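Local coordinates for protein carbohydrate binding module (Ruminococcus flavefaciens, PDB 4V1L) that probably binds carbohydrate as a small, non-catalytic beta-sandwich module, at residues 8-13 against 26-31; 33-38 against 102-107; 52-57 against 117-122. All coordinates share one frame; numbering follows the deposited sequence. Where two conformers were deposited one is given.

Overall arrangement
The three contacts sample a beta-sandwich whose two antiparallel sheets face each other. Contact 1 lies nearest the middle, its centre about 9 Å from that of the chain, where strands 5-15 and 25-29 of opposing sheets meet. Contacts 2 and 3 lie on opposite sides of the chain's centre, with their own centres about 31 Å apart: loops pair at one, and a turn passes between sheets at the other. Contact 1 touches both. Towards contact 2, Tyr30 packs on residues 102-104 and Ile8 on Phe33; towards contact 3, in one of the two conformers of Lys13, its NZ forms a salt bridge with Glu121 OE1 (2.7 Å).

Contact 1. Residues 8-13 against 26-31; sequences IKPNKK and IGFSYK
Phe28 lies against Ile8, Pro10 and Lys12, meeting them in turn from the root of its side chain to the end of its ring. CB is 4.0 Å from Ile8 CD1, and that methyl group also touches CG before making its closest approach, 3.8 Å, to Phe28 CD1. Further along the ring, CE1 of Phe28 lies 3.7 Å from Pro10 CG, with Pro10 CB almost as close, the proline and phenylalanine side chains crossing at about a right angle. At the far end CZ comes no nearer than 4.4 Å to Lys12 CD. All three neighbours approach the ring obliquely. The group is placed by a first torsion that sets CG beside the backbone N and anti to the carbonyl carbon (chi1 -58°).

This is packing between the two sheets of a beta-sandwich: strand 5-15 is an outer strand of the four-stranded sheet, and strand 25-29 pairs with 109-113 in the other. On the first strand Asn11 and Lys12 both face Ile124, forming a G1 beta bulge just past Pro10. Ile124 and Ile110, one from each sheet, also pack on Phe28. An alanine at Phe28 would keep CB but is likely to leave Pro10 CG and Ile8 CD1 without the ring they rest on, opening a gap between the sheets. The chain of Lys12, extended through chi1 to chi3, carries CD and CE to Ile26 CG2, with CE 3.6 Å from it in one of the two conformers of that isoleucine; the bend at chi4 only turns NZ.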
ATOM      1  N   ILE A   8       1.043  -6.855   8.399  1.00 15.23           N
ATOM      2  CA  ILE A   8       1.749  -8.006   7.806  1.00 15.67           C
ATOM      3  C   ILE A   8       3.226  -7.673   7.626  1.00 16.49           C
ATOM      4  O   ILE A   8       3.601  -6.510   7.470  1.00 17.25           O
ATOM      5  CB  ILE A   8       1.147  -8.459   6.457  1.00 15.29           C
ATOM      6  CG1 ILE A   8       1.177  -7.327   5.437  1.00 14.45           C
ATOM      7  CG2 ILE A   8      -0.235  -8.998   6.693  1.00 15.79           C
ATOM      8  CD1 ILE A   8       0.774  -7.756   4.033  1.00 16.66           C
ATOM      9  N   LYS A   9       4.056  -8.712   7.591  1.00 16.69           N
ATOM     10  CA  LYS A   9       5.504  -8.541   7.422  1.00 18.97           C
ATOM     11  C   LYS A   9       5.935  -9.393   6.236  1.00 19.18           C
ATOM     12  O   LYS A   9       6.384 -10.507   6.399  1.00 20.43           O
ATOM     13  CB  LYS A   9       6.253  -8.942   8.691  1.00 23.52           C
ATOM     14  CG  LYS A   9       6.022  -7.971   9.843  1.00 29.41           C
ATOM     15  CD  LYS A   9       7.070  -8.077  10.968  1.00 43.58           C
ATOM     16  CE  LYS A   9       8.429  -7.433  10.586  1.00 55.54           C
ATOM     17  NZ  LYS A   9       8.719  -6.150  11.302  1.00 71.50           N
ATOM     18  N   PRO A  10       5.818  -8.852   5.034  1.00 19.75           N
ATOM     19  CA  PRO A  10       6.061  -9.704   3.846  1.00 20.91           C
ATOM     20  C   PRO A  10       7.524  -9.870   3.464  1.00 21.31           C
ATOM     21  O   PRO A  10       7.822 -10.774   2.695  1.00 22.83           O
ATOM     22  CB  PRO A  10       5.352  -8.955   2.718  1.00 22.20           C
ATOM     23  CG  PRO A  10       5.160  -7.576   3.187  1.00 23.25           C
ATOM     24  CD  PRO A  10       5.275  -7.528   4.689  1.00 21.73           C
ATOM     25  N   ASN A  11       8.416  -9.037   4.006  1.00 20.30           N
ATOM     26  CA  ASN A  11       9.848  -9.090   3.681  1.00 22.80           C
ATOM     27  C   ASN A  11      10.042  -9.206   2.177  1.00 23.70           C
ATOM     28  O   ASN A  11      10.766 -10.070   1.678  1.00 24.71           O
ATOM     29  CB  ASN A  11      10.531 -10.263   4.397  1.00 29.27           C
ATOM     30  CG  ASN A  11      12.041 -10.224   4.279  1.00 31.28           C
ATOM     31  OD1 ASN A  11      12.653  -9.163   4.362  1.00 30.93           O
ATOM     32  ND2 ASN A  11      12.652 -11.390   4.109  1.00 37.47           N
ATOM     33  N   LYS A  12       9.360  -8.340   1.451  1.00 21.75           N
ATOM     34  CA  LYS A  12       9.321  -8.457  -0.002  1.00 23.24           C
ATOM     35  C   LYS A  12      10.342  -7.533  -0.660  1.00 23.22           C
ATOM     36  O   LYS A  12      10.238  -6.316  -0.549  1.00 21.68           O
ATOM     37  CB  LYS A  12       7.930  -8.156  -0.516  1.00 25.85           C
ATOM     38  CG  LYS A  12       7.816  -8.436  -2.006  1.00 28.11           C
ATOM     39  CD  LYS A  12       6.443  -8.166  -2.504  1.00 34.16           C
ATOM     40  CE  LYS A  12       6.403  -8.377  -4.019  1.00 38.51           C
ATOM     41  NZ  LYS A  12       6.828  -9.745  -4.427  1.00 43.26           N
ATOM     42  N   LYS A  13      11.309  -8.117  -1.364  1.00 23.29           N
ATOM     43  CA  LYS A  13      12.343  -7.341  -2.042  0.50 26.00           C
ATOM     44  C   LYS A  13      11.760  -6.829  -3.351  1.00 27.35           C
ATOM     45  O   LYS A  13      11.153  -7.585  -4.096  1.00 28.57           O
ATOM     46  CB  LYS A  13      13.603  -8.175  -2.321  0.50 30.15           C
ATOM     47  CG  LYS A  13      14.768  -7.360  -2.878  0.50 32.83           C
ATOM     48  CD  LYS A  13      15.975  -8.249  -3.152  0.50 38.04           C
ATOM     49  CE  LYS A  13      16.512  -8.091  -4.573  0.50 41.76           C
ATOM     50  NZ  LYS A  13      17.621  -7.104  -4.668  0.50 43.93           N
ATOM     51  N   ILE A  26       2.279  -3.293  -6.392  1.00 16.94           N
ATOM     52  CA  ILE A  26       2.568  -4.503  -5.632  0.50 17.74           C
ATOM     53  C   ILE A  26       1.381  -4.797  -4.726  1.00 17.00           C
ATOM     54  O   ILE A  26       1.026  -3.989  -3.888  1.00 15.71           O
ATOM     55  CB  ILE A  26       3.851  -4.346  -4.813  0.50 19.42           C
ATOM     56  CG1 ILE A  26       5.040  -4.140  -5.766  0.50 22.26           C
ATOM     57  CG2 ILE A  26       4.152  -5.590  -4.002  0.50 20.43           C
ATOM     58  CD1 ILE A  26       6.133  -3.320  -5.146  0.50 21.34           C
ATOM     59  N   GLY A  27       0.763  -5.957  -4.920  1.00 16.26           N
ATOM     60  CA  GLY A  27      -0.483  -6.278  -4.247  1.00 16.09           C
ATOM     61  C   GLY A  27      -0.330  -7.158  -3.017  1.00 16.61           C
ATOM     62  O   GLY A  27       0.537  -8.037  -2.971  1.00 16.75           O
ATOM     63  N   PHE A  28      -1.176  -6.913  -2.017  1.00 15.56           N
ATOM     64  CA  PHE A  28      -1.260  -7.744  -0.821  1.00 16.00           C
ATOM     65  C   PHE A  28      -2.727  -8.042  -0.606  1.00 16.33           C
ATOM     66  O   PHE A  28      -3.559  -7.128  -0.562  1.00 16.95           O
ATOM     67  CB  PHE A  28      -0.663  -6.998   0.399  1.00 15.96           C
ATOM     68  CG  PHE A  28       0.776  -6.599   0.189  1.00 15.51           C
ATOM     69  CD1 PHE A  28       1.769  -7.527   0.415  1.00 16.98           C
ATOM     70  CD2 PHE A  28       1.098  -5.361  -0.323  1.00 17.21           C
ATOM     71  CE1 PHE A  28       3.090  -7.204   0.171  1.00 17.77           C
ATOM     72  CE2 PHE A  28       2.416  -5.022  -0.584  1.00 17.63           C
ATOM     73  CZ  PHE A  28       3.413  -5.933  -0.322  1.00 18.11           C
ATOM     74  N   SER A  29      -3.047  -9.311  -0.446  1.00 15.54           N
ATOM     75  CA  SER A  29      -4.427  -9.718  -0.178  1.00 15.25           C
ATOM     76  C   SER A  29      -4.864  -9.275   1.218  1.00 15.14           C
ATOM     77  O   SER A  29      -4.147  -9.482   2.205  1.00 14.68           O
ATOM     78  CB  SER A  29      -4.580 -11.226  -0.302  1.00 17.63           C
ATOM     79  OG  SER A  29      -4.205 -11.677  -1.625  1.00 21.26           O
ATOM     80  N   TYR A  30      -6.046  -8.669   1.328  1.00 15.17           N
ATOM     81  CA  TYR A  30      -6.548  -8.277   2.618  1.00 15.92           C
ATOM     82  C   TYR A  30      -6.690  -9.474   3.565  1.00 16.32           C
ATOM     83  O   TYR A  30      -6.565  -9.324   4.789  1.00 15.34           O
ATOM     84  CB  TYR A  30      -7.873  -7.564   2.482  1.00 15.64           C
ATOM     85  CG  TYR A  30      -7.746  -6.151   2.039  1.00 14.50           C
ATOM     86  CD1 TYR A  30      -7.097  -5.203   2.822  1.00 14.14           C
ATOM     87  CD2 TYR A  30      -8.341  -5.712   0.840  1.00 15.04           C
ATOM     88  CE1 TYR A  30      -7.046  -3.882   2.439  1.00 13.11           C
ATOM     89  CE2 TYR A  30      -8.253  -4.405   0.443  1.00 14.09           C
ATOM     90  CZ  TYR A  30      -7.618  -3.485   1.249  1.00 15.34           C
ATOM     91  OH  TYR A  30      -7.536  -2.135   0.875  1.00 15.67           O
ATOM     92  N   LYS A  31      -6.940 -10.669   3.009  1.00 17.14           N
ATOM     93  CA  LYS A  31      -7.072 -11.842   3.855  1.00 19.34           C
ATOM     94  C   LYS A  31      -5.803 -12.133   4.666  1.00 18.13           C
ATOM     95  O   LYS A  31      -5.886 -12.730   5.751  1.00 18.71           O
ATOM     96  CB  LYS A  31      -7.497 -13.058   3.030  1.00 25.42           C
ATOM     97  CG  LYS A  31      -6.440 -13.623   2.139  1.00 31.06           C
ATOM     98  CD  LYS A  31      -6.990 -14.759   1.267  1.00 44.36           C
ATOM     99  CE  LYS A  31      -7.577 -15.877   2.112  1.00 50.16           C
ATOM    100  NZ  LYS A  31      -7.823 -17.113   1.310  1.00 63.66           N
TER

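Contact 2. Residues 33-38 against 102-107; sequences FGISSS and IQTQYG
Thr104 OG1 and Ile35 O are bridged by a single water, 2.7 Å from Thr104 OG1 and 2.7 Å from Ile35 O, to which it donates a hydrogen bond. The bridge ties together two irregular loops at one end of the beta-sandwich, one leading from strand 25-29 to strand 41-49, the other from helix 96-99 to strand 109-113. Thr104 OG1 sits between its own backbone N and carbonyl carbon (chi1 63°), which leaves CG2 beside the N, where it meets Ile35 CG2 at 3.8 Å; the threonine thus offers its hydroxyl to the water and its methyl to the isoleucine. These two side chains cross at about a right angle. Outside the pair, Ile35 packs on Leu129 and Leu131, and Thr104 on Tyr30.

Each loop is also braced internally. Ser36 OG and Ser38 OG share a hydrogen bond of 2.9 Å, while Gln105 N donates to Gln103 OE1 (2.9 Å) from above the carbonyl plane, 43° out of it. The extended chain of Gln105 then reaches across to residues 33-38, where its amide NE2 lies 3.4 Å from Ser37 CB.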
ATOM      1  N   PHE A  33      -4.144 -10.051   6.292  1.00 16.07           N
ATOM      2  CA  PHE A  33      -4.137  -9.183   7.492  1.00 17.63           C
ATOM      3  C   PHE A  33      -5.015  -9.699   8.625  1.00 19.97           C
ATOM      4  O   PHE A  33      -4.710  -9.464   9.789  1.00 20.01           O
ATOM      5  CB  PHE A  33      -4.568  -7.764   7.166  1.00 16.69           C
ATOM      6  CG  PHE A  33      -3.616  -7.009   6.279  1.00 15.42           C
ATOM      7  CD1 PHE A  33      -3.660  -7.160   4.881  1.00 15.90           C
ATOM      8  CD2 PHE A  33      -2.757  -6.063   6.807  1.00 15.99           C
ATOM      9  CE1 PHE A  33      -2.800  -6.412   4.068  1.00 18.63           C
ATOM     10  CE2 PHE A  33      -1.895  -5.358   6.012  1.00 17.76           C
ATOM     11  CZ  PHE A  33      -1.919  -5.511   4.637  1.00 17.89           C
ATOM     12  N   GLY A  34      -6.117 -10.365   8.283  1.00 20.07           N
ATOM     13  CA  GLY A  34      -7.089 -10.838   9.289  1.00 21.56           C
ATOM     14  C   GLY A  34      -8.178  -9.822   9.585  1.00 21.20           C
ATOM     15  O   GLY A  34      -8.938  -9.969  10.542  1.00 20.38           O
ATOM     16  N   ILE A  35      -8.241  -8.763   8.793  1.00 18.52           N
ATOM     17  CA  ILE A  35      -9.259  -7.729   8.924  1.00 18.26           C
ATOM     18  C   ILE A  35     -10.684  -8.287   8.748  1.00 18.39           C
ATOM     19  O   ILE A  35     -10.925  -9.127   7.871  1.00 19.07           O
ATOM     20  CB  ILE A  35      -8.973  -6.544   7.959  1.00 16.91           C
ATOM     21  CG1 ILE A  35      -9.952  -5.373   8.188  1.00 19.67           C
ATOM     22  CG2 ILE A  35      -8.984  -6.960   6.473  1.00 17.01           C
ATOM     23  CD1 ILE A  35      -9.506  -4.070   7.568  1.00 20.49           C
ATOM     24  N   SER A  36     -11.610  -7.775   9.557  1.00 17.35           N
ATOM     25  CA  SER A  36     -13.036  -8.111   9.447  1.00 17.78           C
ATOM     26  C   SER A  36     -13.725  -7.179   8.438  1.00 19.80           C
ATOM     27  O   SER A  36     -13.374  -6.009   8.314  1.00 18.90           O
ATOM     28  CB  SER A  36     -13.717  -7.980  10.806  1.00 17.99           C
ATOM     29  OG  SER A  36     -15.146  -7.935  10.716  1.00 17.97           O
ATOM     30  N   SER A  37     -14.742  -7.694   7.753  1.00 18.27           N
ATOM     31  CA  SER A  37     -15.559  -6.848   6.877  1.00 19.04           C
ATOM     32  C   SER A  37     -16.308  -5.750   7.645  1.00 19.17           C
ATOM     33  O   SER A  37     -16.818  -4.815   7.013  1.00 19.69           O
ATOM     34  CB  SER A  37     -16.531  -7.706   6.051  1.00 18.18           C
ATOM     35  OG  SER A  37     -17.481  -8.304   6.876  1.00 18.05           O
ATOM     36  N   SER A  38     -16.373  -5.817   8.990  1.00 18.43           N
ATOM     37  CA  SER A  38     -16.998  -4.773   9.788  1.00 20.83           C
ATOM     38  C   SER A  38     -16.109  -3.549  10.002  1.00 22.05           C
ATOM     39  O   SER A  38     -16.581  -2.546  10.542  1.00 23.21           O
ATOM     40  CB  SER A  38     -17.421  -5.301  11.173  1.00 21.21           C
ATOM     41  OG  SER A  38     -16.286  -5.618  11.988  1.00 22.03           O
ATOM     42  N   ILE A 102     -14.208  -0.187   0.565  1.00 16.29           N
ATOM     43  CA  ILE A 102     -13.109  -1.164   0.366  1.00 16.45           C
ATOM     44  C   ILE A 102     -13.651  -2.581   0.498  1.00 17.16           C
ATOM     45  O   ILE A 102     -14.477  -2.888   1.397  1.00 17.01           O
ATOM     46  CB  ILE A 102     -11.937  -0.917   1.332  1.00 16.03           C
ATOM     47  CG1 ILE A 102     -11.162   0.326   0.885  1.00 16.73           C
ATOM     48  CG2 ILE A 102     -11.015  -2.140   1.432  1.00 15.80           C
ATOM     49  CD1 ILE A 102     -10.050   0.740   1.820  1.00 17.35           C
ATOM     50  N   GLN A 103     -13.208  -3.444  -0.401  1.00 15.12           N
ATOM     51  CA  GLN A 103     -13.581  -4.846  -0.393  1.00 15.92           C
ATOM     52  C   GLN A 103     -12.451  -5.686   0.147  1.00 15.07           C
ATOM     53  O   GLN A 103     -11.451  -5.943  -0.534  1.00 15.40           O
ATOM     54  CB  GLN A 103     -13.953  -5.331  -1.803  1.00 17.33           C
ATOM     55  CG  GLN A 103     -14.227  -6.826  -1.912  1.00 18.02           C
ATOM     56  CD  GLN A 103     -15.388  -7.278  -1.035  1.00 19.41           C
ATOM     57  OE1 GLN A 103     -15.281  -7.355   0.185  1.00 19.05           O
ATOM     58  NE2 GLN A 103     -16.527  -7.574  -1.663  1.00 23.21           N
ATOM     59  N   THR A 104     -12.593  -6.142   1.398  1.00 15.00           N
ATOM     60  CA  THR A 104     -11.566  -7.000   1.982  1.00 16.06           C
ATOM     61  C   THR A 104     -11.780  -8.472   1.694  1.00 15.50           C
ATOM     62  O   THR A 104     -10.905  -9.300   1.987  1.00 16.50           O
ATOM     63  CB  THR A 104     -11.463  -6.786   3.507  1.00 16.27           C
ATOM     64  OG1 THR A 104     -12.695  -7.148   4.143  1.00 18.12           O
ATOM     65  CG2 THR A 104     -11.146  -5.314   3.796  1.00 18.54           C
ATOM     66  N   GLN A 105     -12.962  -8.818   1.210  1.00 15.69           N
ATOM     67  CA  GLN A 105     -13.347 -10.210   1.028  1.00 16.04           C
ATOM     68  C   GLN A 105     -13.127 -10.660  -0.402  1.00 16.31           C
ATOM     69  O   GLN A 105     -12.899  -9.841  -1.290  1.00 15.33           O
ATOM     70  CB  GLN A 105     -14.825 -10.400   1.377  1.00 16.97           C
ATOM     71  CG  GLN A 105     -15.257  -9.868   2.727  1.00 17.01           C
ATOM     72  CD  GLN A 105     -16.643 -10.347   3.116  1.00 18.14           C
ATOM     73  OE1 GLN A 105     -16.909 -11.551   3.226  1.00 18.43           O
ATOM     74  NE2 GLN A 105     -17.539  -9.410   3.309  1.00 18.75           N
ATOM     75  N   TYR A 106     -13.206 -11.972  -0.593  1.00 16.75           N
ATOM     76  CA  TYR A 106     -13.277 -12.587  -1.935  1.00 19.24           C
ATOM     77  C   TYR A 106     -12.094 -12.187  -2.803  1.00 20.43           C
ATOM     78  O   TYR A 106     -12.226 -12.002  -4.034  1.00 19.25           O
ATOM     79  CB  TYR A 106     -14.641 -12.258  -2.605  1.00 21.31           C
ATOM     80  CG  TYR A 106     -15.790 -12.615  -1.694  1.00 21.30           C
ATOM     81  CD1 TYR A 106     -15.883 -13.909  -1.162  1.00 23.11           C
ATOM     82  CD2 TYR A 106     -16.700 -11.667  -1.253  1.00 23.44           C
ATOM     83  CE1 TYR A 106     -16.881 -14.275  -0.286  1.00 23.98           C
ATOM     84  CE2 TYR A 106     -17.716 -12.028  -0.372  1.00 21.53           C
ATOM     85  CZ  TYR A 106     -17.797 -13.335   0.117  1.00 23.01           C
ATOM     86  OH  TYR A 106     -18.782 -13.725   1.013  1.00 23.56           O
ATOM     87  N   GLY A 107     -10.929 -12.113  -2.172  1.00 19.09           N
ATOM     88  CA  GLY A 107      -9.697 -11.876  -2.908  1.00 19.86           C
ATOM     89  C   GLY A 107      -9.322 -10.417  -3.037  1.00 17.97           C
ATOM     90  O   GLY A 107      -8.363 -10.104  -3.735  1.00 18.06           O
TER
HETATM   91  O   HOH W   1     -12.354  -9.448   5.565  1.00 17.46           O

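Contact 3. Residues 52-57 against 117-122; sequences KNIGKY and IDCDEF
The carboxylate of Asp118 is approached from over its plane by the backbone of Lys56: Lys56 N donates to Asp118 OD2 at 2.8 Å. The bond is nearly straight (170°), but the donor stands 56° out of the carboxylate plane. OD2 also accepts from a water only weakly held by Lys56 NZ, and OD1 is bonded to Trp116 NE1, so the group is gripped at both oxygens and its rotation is probably restricted. In return Asp118 N donates to Lys56 O at 2.9 Å. The second flat group, the Phe122 ring, has Ile117 CD1 on one face, 3.9 Å above the plane and offset toward the rim. The same methyl group lies 3.8 Å from Ile54 CG2. Tyr57, whose ring meets that of Phe112 with the planes near parallel, bonds through its OH to Gly113 O.

Tyr57 and Ile117 form an antiparallel, non-hydrogen-bonded pair, and Ile117 opens a type I beta turn ending at Asp120. The turn carries the chain from strand 116-117 in one sheet of the sandwich into strand 121-131 of the other. Ile117 CG1 is anti to its own N (chi1 -167°), directing the branch toward Ile54, while Ile117 CA makes a CA-H...O contact of 3.2 Å with Lys56 O. Gly55 passes close to the aspartate; a CB there would lie 2.7 Å from Asp118 OD2, a clash. Beyond it, Cys119 N makes a weak hydrogen bond to Ile54 O, Cys119 CB meets the carbonyl oxygens of Ile54 and Asn53, and Lys52 CE rests against Cys119 O.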
ATOM      1  N   LYS A  52      20.986   1.477   1.142  1.00 32.32           N
ATOM      2  CA  LYS A  52      21.516   2.834   1.025  1.00 33.97           C
ATOM      3  C   LYS A  52      20.373   3.811   1.233  1.00 30.70           C
ATOM      4  O   LYS A  52      19.236   3.382   1.459  1.00 26.98           O
ATOM      5  CB  LYS A  52      22.185   3.048  -0.322  1.00 38.39           C
ATOM      6  CG  LYS A  52      21.271   2.848  -1.497  1.00 42.09           C
ATOM      7  CD  LYS A  52      22.068   2.752  -2.790  1.00 55.90           C
ATOM      8  CE  LYS A  52      21.353   1.891  -3.821  1.00 69.61           C
ATOM      9  NZ  LYS A  52      22.304   1.025  -4.571  1.00 87.49           N
ATOM     10  N   ASN A  53      20.676   5.109   1.212  1.00 28.66           N
ATOM     11  CA  ASN A  53      19.657   6.118   1.457  1.00 27.74           C
ATOM     12  C   ASN A  53      18.564   5.998   0.399  1.00 24.96           C
ATOM     13  O   ASN A  53      18.848   5.868  -0.786  1.00 25.85           O
ATOM     14  CB  ASN A  53      20.263   7.523   1.498  1.00 31.18           C
ATOM     15  CG  ASN A  53      21.139   7.747   2.729  1.00 36.46           C
ATOM     16  OD1 ASN A  53      21.051   7.023   3.724  1.00 37.99           O
ATOM     17  ND2 ASN A  53      21.975   8.762   2.666  1.00 44.30           N
ATOM     18  N   ILE A  54      17.322   6.005   0.847  1.00 22.88           N
ATOM     19  CA  ILE A  54      16.200   5.718  -0.031  1.00 22.21           C
ATOM     20  C   ILE A  54      15.962   6.857  -1.027  1.00 22.53           C
ATOM     21  O   ILE A  54      15.757   6.611  -2.224  1.00 22.79           O
ATOM     22  CB  ILE A  54      14.963   5.361   0.794  1.00 21.87           C
ATOM     23  CG1 ILE A  54      15.193   3.981   1.424  1.00 22.88           C
ATOM     24  CG2 ILE A  54      13.693   5.378  -0.087  1.00 20.63           C
ATOM     25  CD1 ILE A  54      14.244   3.640   2.550  1.00 24.27           C
ATOM     26  N   GLY A  55      16.001   8.092  -0.536  1.00 22.73           N
ATOM     27  CA  GLY A  55      15.672   9.242  -1.388  1.00 22.46           C
ATOM     28  C   GLY A  55      14.179   9.366  -1.668  1.00 21.20           C
ATOM     29  O   GLY A  55      13.338   9.064  -0.822  1.00 20.03           O
ATOM     30  N   LYS A  56      13.846   9.849  -2.859  1.00 21.31           N
ATOM     31  CA  LYS A  56      12.458  10.113  -3.212  1.00 20.87           C
ATOM     32  C   LYS A  56      11.719   8.922  -3.765  1.00 19.97           C
ATOM     33  O   LYS A  56      12.234   8.202  -4.597  1.00 19.15           O
ATOM     34  CB  LYS A  56      12.311  11.299  -4.174  1.00 23.17           C
ATOM     35  CG  LYS A  56      11.980  12.595  -3.459  1.00 26.79           C
ATOM     36  CD  LYS A  56      11.658  13.743  -4.414  1.00 31.66           C
ATOM     37  CE  LYS A  56      12.858  14.182  -5.213  1.00 32.24           C
ATOM     38  NZ  LYS A  56      14.061  14.532  -4.426  1.00 34.46           N
ATOM     39  N   TYR A  57      10.508   8.759  -3.253  1.00 18.84           N
ATOM     40  CA  TYR A  57       9.476   7.850  -3.738  1.00 18.03           C
ATOM     41  C   TYR A  57       8.344   8.665  -4.338  1.00 18.15           C
ATOM     42  O   TYR A  57       7.951   9.704  -3.800  1.00 18.29           O
ATOM     43  CB  TYR A  57       8.925   7.025  -2.563  1.00 18.04           C
ATOM     44  CG  TYR A  57       7.540   6.441  -2.797  1.00 16.90           C
ATOM     45  CD1 TYR A  57       7.381   5.214  -3.438  1.00 17.42           C
ATOM     46  CD2 TYR A  57       6.392   7.112  -2.373  1.00 17.66           C
ATOM     47  CE1 TYR A  57       6.119   4.674  -3.655  1.00 16.88           C
ATOM     48  CE2 TYR A  57       5.140   6.576  -2.584  1.00 16.78           C
ATOM     49  CZ  TYR A  57       5.002   5.358  -3.213  1.00 16.38           C
ATOM     50  OH  TYR A  57       3.748   4.842  -3.408  1.00 17.46           O
ATOM     51  N   ILE A 117      11.432   5.348  -7.489  1.00 18.77           N
ATOM     52  CA  ILE A 117      12.126   5.419  -6.203  1.00 19.98           C
ATOM     53  C   ILE A 117      13.618   5.577  -6.480  1.00 21.52           C
ATOM     54  O   ILE A 117      14.184   4.855  -7.322  1.00 21.93           O
ATOM     55  CB  ILE A 117      11.785   4.238  -5.262  1.00 19.09           C
ATOM     56  CG1 ILE A 117      12.265   4.518  -3.834  1.00 20.43           C
ATOM     57  CG2 ILE A 117      12.293   2.895  -5.782  1.00 21.16           C
ATOM     58  CD1 ILE A 117      11.661   3.573  -2.812  1.00 19.73           C
ATOM     59  N   ASP A 118      14.235   6.560  -5.831  1.00 22.00           N
ATOM     60  CA  ASP A 118      15.628   6.905  -6.117  1.00 23.01           C
ATOM     61  C   ASP A 118      16.583   5.725  -5.889  1.00 24.57           C
ATOM     62  O   ASP A 118      17.448   5.472  -6.712  1.00 24.36           O
ATOM     63  CB  ASP A 118      16.110   8.076  -5.265  1.00 24.75           C
ATOM     64  CG  ASP A 118      15.652   9.428  -5.779  1.00 25.48           C
ATOM     65  OD1 ASP A 118      15.311   9.555  -6.966  1.00 25.73           O
ATOM     66  OD2 ASP A 118      15.643  10.369  -4.967  1.00 25.38           O
ATOM     67  N   CYS A 119      16.414   5.011  -4.790  1.00 23.37           N
ATOM     68  CA  CYS A 119      17.336   3.922  -4.450  0.50 22.97           C
ATOM     69  C   CYS A 119      17.205   2.643  -5.299  1.00 26.19           C
ATOM     70  O   CYS A 119      18.052   1.785  -5.230  1.00 28.77           O
ATOM     71  CB  CYS A 119      17.241   3.590  -2.962  0.50 21.00           C
ATOM     72  SG  CYS A 119      15.683   2.857  -2.448  0.50 17.11           S
ATOM     73  N   ASP A 120      16.173   2.530  -6.088  1.00 27.89           N
ATOM     74  CA  ASP A 120      15.926   1.355  -6.945  1.00 25.21           C
ATOM     75  C   ASP A 120      15.492   0.092  -6.207  1.00 25.35           C
ATOM     76  O   ASP A 120      14.325  -0.293  -6.332  1.00 26.66           O
ATOM     77  CB  ASP A 120      17.039   1.000  -7.939  1.00 25.64           C
ATOM     78  CG  ASP A 120      16.477   0.283  -9.159  1.00 24.14           C
ATOM     79  OD1 ASP A 120      15.345   0.592  -9.528  1.00 26.24           O
ATOM     80  OD2 ASP A 120      17.094  -0.630  -9.684  1.00 26.14           O
ATOM     81  N   GLU A 121      16.399  -0.484  -5.404  1.00 26.99           N
ATOM     82  CA  GLU A 121      16.153  -1.722  -4.674  1.00 26.86           C
ATOM     83  C   GLU A 121      15.796  -1.427  -3.227  1.00 26.00           C
ATOM     84  O   GLU A 121      16.498  -0.672  -2.548  1.00 25.47           O
ATOM     85  CB  GLU A 121      17.399  -2.613  -4.646  1.00 32.54           C
ATOM     86  CG  GLU A 121      17.753  -3.216  -5.985  1.00 43.41           C
ATOM     87  CD  GLU A 121      18.985  -4.103  -5.944  1.00 53.45           C
ATOM     88  OE1 GLU A 121      19.168  -4.853  -4.954  1.00 51.41           O
ATOM     89  OE2 GLU A 121      19.749  -4.070  -6.933  1.00 54.39           O
ATOM     90  N   PHE A 122      14.725  -2.036  -2.756  1.00 22.63           N
ATOM     91  CA  PHE A 122      14.288  -1.823  -1.391  1.00 21.32           C
ATOM     92  C   PHE A 122      13.480  -3.026  -0.976  1.00 21.53           C
ATOM     93  O   PHE A 122      13.142  -3.870  -1.804  1.00 20.75           O
ATOM     94  CB  PHE A 122      13.469  -0.527  -1.266  1.00 21.46           C
ATOM     95  CG  PHE A 122      12.151  -0.550  -2.002  1.00 18.72           C
ATOM     96  CD1 PHE A 122      12.084  -0.261  -3.358  1.00 20.05           C
ATOM     97  CD2 PHE A 122      10.967  -0.820  -1.332  1.00 20.36           C
ATOM     98  CE1 PHE A 122      10.871  -0.260  -4.026  1.00 20.83           C
ATOM     99  CE2 PHE A 122       9.746  -0.820  -1.998  1.00 20.52           C
ATOM    100  CZ  PHE A 122       9.705  -0.549  -3.356  1.00 22.31           C
TER
HETATM  101  O   HOH W   2      16.250  12.715  -6.066  1.00 31.96           O